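Local coordinates for EDD domain protein, DegV family (Ruminococcus gnavus ATCC 29149, PDB 5V85), which probably binds fatty acids, and holds a vaccenic acid molecule in this crystal structure, at residues B[75-80]-B[186-191]. Numbering follows the deposited sequence.
With VCA (vaccenic acid), chain H.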
loop_
_atom_site.group_PDB
_atom_site.type_symbol
_atom_site.label_atom_id
_atom_site.label_comp_id
_atom_site.label_asym_id
_atom_site.label_seq_id
_atom_site.Cartn_x
_atom_site.Cartn_y
_atom_site.Cartn_z
ATOM N N THR B 75 -29.543 -7.005 -27.896
ATOM C CA THR B 75 -29.184 -8.331 -27.412
ATOM C C THR B 75 -27.674 -8.531 -27.397
ATOM O O THR B 75 -27.180 -9.405 -26.676
ATOM C CB THR B 75 -29.848 -9.412 -28.270
ATOM O OG1 THR B 75 -29.295 -9.383 -29.591
ATOM C CG2 THR B 75 -31.349 -9.176 -28.354
ATOM N N SER B 76 -26.936 -7.732 -28.163
ATOM C CA SER B 76 -25.486 -7.829 -28.202
ATOM C C SER B 76 -24.869 -7.089 -27.022
ATOM O O SER B 76 -25.284 -5.976 -26.679
ATOM C CB SER B 76 -24.952 -7.258 -29.516
ATOM O OG SER B 76 -23.537 -7.256 -29.535
ATOM N N CYS B 77 -23.872 -7.713 -26.403
ATOM C CA CYS B 77 -23.199 -7.104 -25.266
ATOM C C CYS B 77 -22.391 -5.888 -25.709
ATOM O O CYS B 77 -21.791 -5.879 -26.786
ATOM C CB CYS B 77 -22.288 -8.126 -24.585
ATOM S SG CYS B 77 -21.456 -7.518 -23.105
ATOM N N ALA B 78 -22.384 -4.856 -24.870
ATOM C CA ALA B 78 -21.641 -3.644 -25.179
ATOM C C ALA B 78 -20.140 -3.905 -25.154
ATOM O O ALA B 78 -19.646 -4.769 -24.425
ATOM C CB ALA B 78 -21.989 -2.533 -24.188
ATOM N N LYS B 79 -19.414 -3.144 -25.969
ATOM C CA LYS B 79 -17.959 -3.180 -25.999
ATOM C C LYS B 79 -17.427 -1.769 -25.800
ATOM O O LYS B 79 -18.083 -0.788 -26.159
ATOM C CB LYS B 79 -17.428 -3.756 -27.318
ATOM C CG LYS B 79 -17.950 -5.148 -27.647
ATOM C CD LYS B 79 -17.471 -6.175 -26.631
ATOM C CE LYS B 79 -18.208 -7.499 -26.788
ATOM N NZ LYS B 79 -17.898 -8.455 -25.687
ATOM N N THR B 80 -16.238 -1.670 -25.215
ATOM C CA THR B 80 -15.629 -0.380 -24.937
ATOM C C THR B 80 -14.179 -0.382 -25.401
ATOM O O THR B 80 -13.591 -1.433 -25.670
ATOM C CB THR B 80 -15.711 -0.026 -23.443
ATOM O OG1 THR B 80 -15.048 -1.032 -22.668
ATOM C CG2 THR B 80 -17.165 0.070 -23.003
ATOM N N LEU B 186 -19.603 -7.180 -17.347
ATOM C CA LEU B 186 -18.274 -7.467 -16.817
ATOM C C LEU B 186 -17.853 -8.900 -17.129
ATOM O O LEU B 186 -16.686 -9.158 -17.451
ATOM C CB LEU B 186 -18.250 -7.216 -15.307
ATOM C CG LEU B 186 -18.259 -5.760 -14.832
ATOM C CD1 LEU B 186 -18.647 -5.685 -13.366
ATOM C CD2 LEU B 186 -16.902 -5.112 -15.056
ATOM N N ARG B 187 -18.790 -9.848 -17.044
ATOM C CA ARG B 187 -18.450 -11.250 -17.271
ATOM C C ARG B 187 -18.117 -11.509 -18.736
ATOM O O ARG B 187 -17.094 -12.127 -19.049
ATOM C CB ARG B 187 -19.600 -12.150 -16.812
ATOM C CG ARG B 187 -19.442 -13.615 -17.204
ATOM C CD ARG B 187 -18.397 -14.315 -16.347
ATOM N NE ARG B 187 -18.791 -14.377 -14.941
ATOM C CZ ARG B 187 -17.987 -14.758 -13.954
ATOM N NH1 ARG B 187 -16.737 -15.115 -14.214
ATOM N NH2 ARG B 187 -18.432 -14.781 -12.705
ATOM N N LYS B 188 -18.972 -11.038 -19.649
ATOM C CA LYS B 188 -18.756 -11.302 -21.070
ATOM C C LYS B 188 -17.503 -10.617 -21.601
ATOM O O LYS B 188 -16.905 -11.092 -22.572
ATOM C CB LYS B 188 -19.975 -10.862 -21.879
ATOM C CG LYS B 188 -21.216 -11.721 -21.666
ATOM C CD LYS B 188 -22.102 -11.734 -22.903
ATOM C CE LYS B 188 -23.577 -11.653 -22.534
ATOM N NZ LYS B 188 -24.085 -10.250 -22.550
ATOM N N ASN B 189 -17.087 -9.509 -20.992
ATOM C CA ASN B 189 -15.916 -8.781 -21.457
ATOM C C ASN B 189 -14.639 -9.185 -20.732
ATOM O O ASN B 189 -13.621 -8.499 -20.870
ATOM C CB ASN B 189 -16.143 -7.273 -21.325
ATOM C CG ASN B 189 -17.116 -6.745 -22.360
ATOM O OD1 ASN B 189 -17.681 -7.510 -23.141
ATOM N ND2 ASN B 189 -17.318 -5.434 -22.374
ATOM N N GLY B 190 -14.670 -10.273 -19.966
ATOM C CA GLY B 190 -13.458 -10.813 -19.380
ATOM C C GLY B 190 -12.931 -10.082 -18.168
ATOM O O GLY B 190 -11.735 -10.167 -17.877
ATOM N N ARG B 191 -13.790 -9.375 -17.435
ATOM C CA ARG B 191 -13.358 -8.597 -16.281
ATOM C C ARG B 191 -13.585 -9.312 -14.954
ATOM O O ARG B 191 -13.207 -8.775 -13.908
ATOM C CB ARG B 191 -14.066 -7.238 -16.267
ATOM C CG ARG B 191 -13.257 -6.114 -16.905
ATOM C CD ARG B 191 -13.094 -6.327 -18.402
ATOM N NE ARG B 191 -12.198 -5.346 -19.011
ATOM C CZ ARG B 191 -12.131 -5.101 -20.317
ATOM N NH1 ARG B 191 -12.912 -5.762 -21.160
ATOM N NH2 ARG B 191 -11.284 -4.193 -20.782
HETATM O O2 VCA H . -10.654 -0.281 -21.608
HETATM C C1 VCA H . -11.911 -0.369 -21.618
HETATM O O1 VCA H . -12.504 -0.749 -22.662
HETATM C C2 VCA H . -12.718 -0.013 -20.367
HETATM C C3 VCA H . -12.955 -1.262 -19.519
HETATM C C4 VCA H . -13.434 -0.845 -18.125
HETATM C C5 VCA H . -13.889 -2.081 -17.348
HETATM C C6 VCA H . -14.123 -1.731 -15.878
HETATM C C7 VCA H . -15.240 -0.695 -15.755
HETATM C C8 VCA H . -15.836 -0.716 -14.344
HETATM C C9 VCA H . -16.922 0.358 -14.250
HETATM C C10 VCA H . -17.515 0.406 -12.839
HETATM C C11 VCA H . -18.359 -0.840 -12.577
HETATM C C12 VCA H . -18.127 -1.608 -11.511
HETATM C C13 VCA H . -17.083 -1.214 -10.463
HETATM C C14 VCA H . -15.778 -1.976 -10.707
HETATM C C15 VCA H . -14.806 -1.752 -9.547
HETATM C C16 VCA H . -13.403 -2.189 -9.978
HETATM C C17 VCA H . -12.480 -2.306 -8.763
HETATM C C18 VCA H . -11.105 -2.806 -9.208
HETATM O O HOH W 1 -11.828 -3.230 -23.648
#
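Asn-189 ND2 donates to Ala-78 O over 3.2 Å, nearly straight at 162° and with the acceptor close to the amide plane, while Asn-189 OD1 accepts from Lys-79 NZ at 2.7 Å, the ammonium tilted 31° from the carbonyl plane. Two bonds from the two ends of the amide should fix its rotation; Tyr-288 OH also bonds ND2. Next to this pair, Lys-188 lays its chain over Cys-77, with Lys-188 NZ 3.4 Å from Cys-77 CB; Cys-77 SG lies 3.8 Å from Asn-189 OD1. Asn-189 follows helix 184-188, which closes in a Schellman motif: Arg-191 N reaches Leu-186 O (2.9 Å) and Gly-190 N reaches Arg-187 O, with Gly-190 at positive phi. Replacing Asn-189 with alanine takes away the carboxamide, and Ala-78 O and the Lys-79 ammonium would probably be left without these mates, weakening the tie between segment 75-80 and the helix end. Farther out, both segments reach the carboxyl head of the vaccenic acid: Thr-80 OG1 donates to its O1 at 2.6 Å, and a water links O1, Thr-80 O and Arg-191 NH2. The Arg-191 guanidinium, its NH1 bonded to Asn-189 O, turns one face to C3 of the lipid.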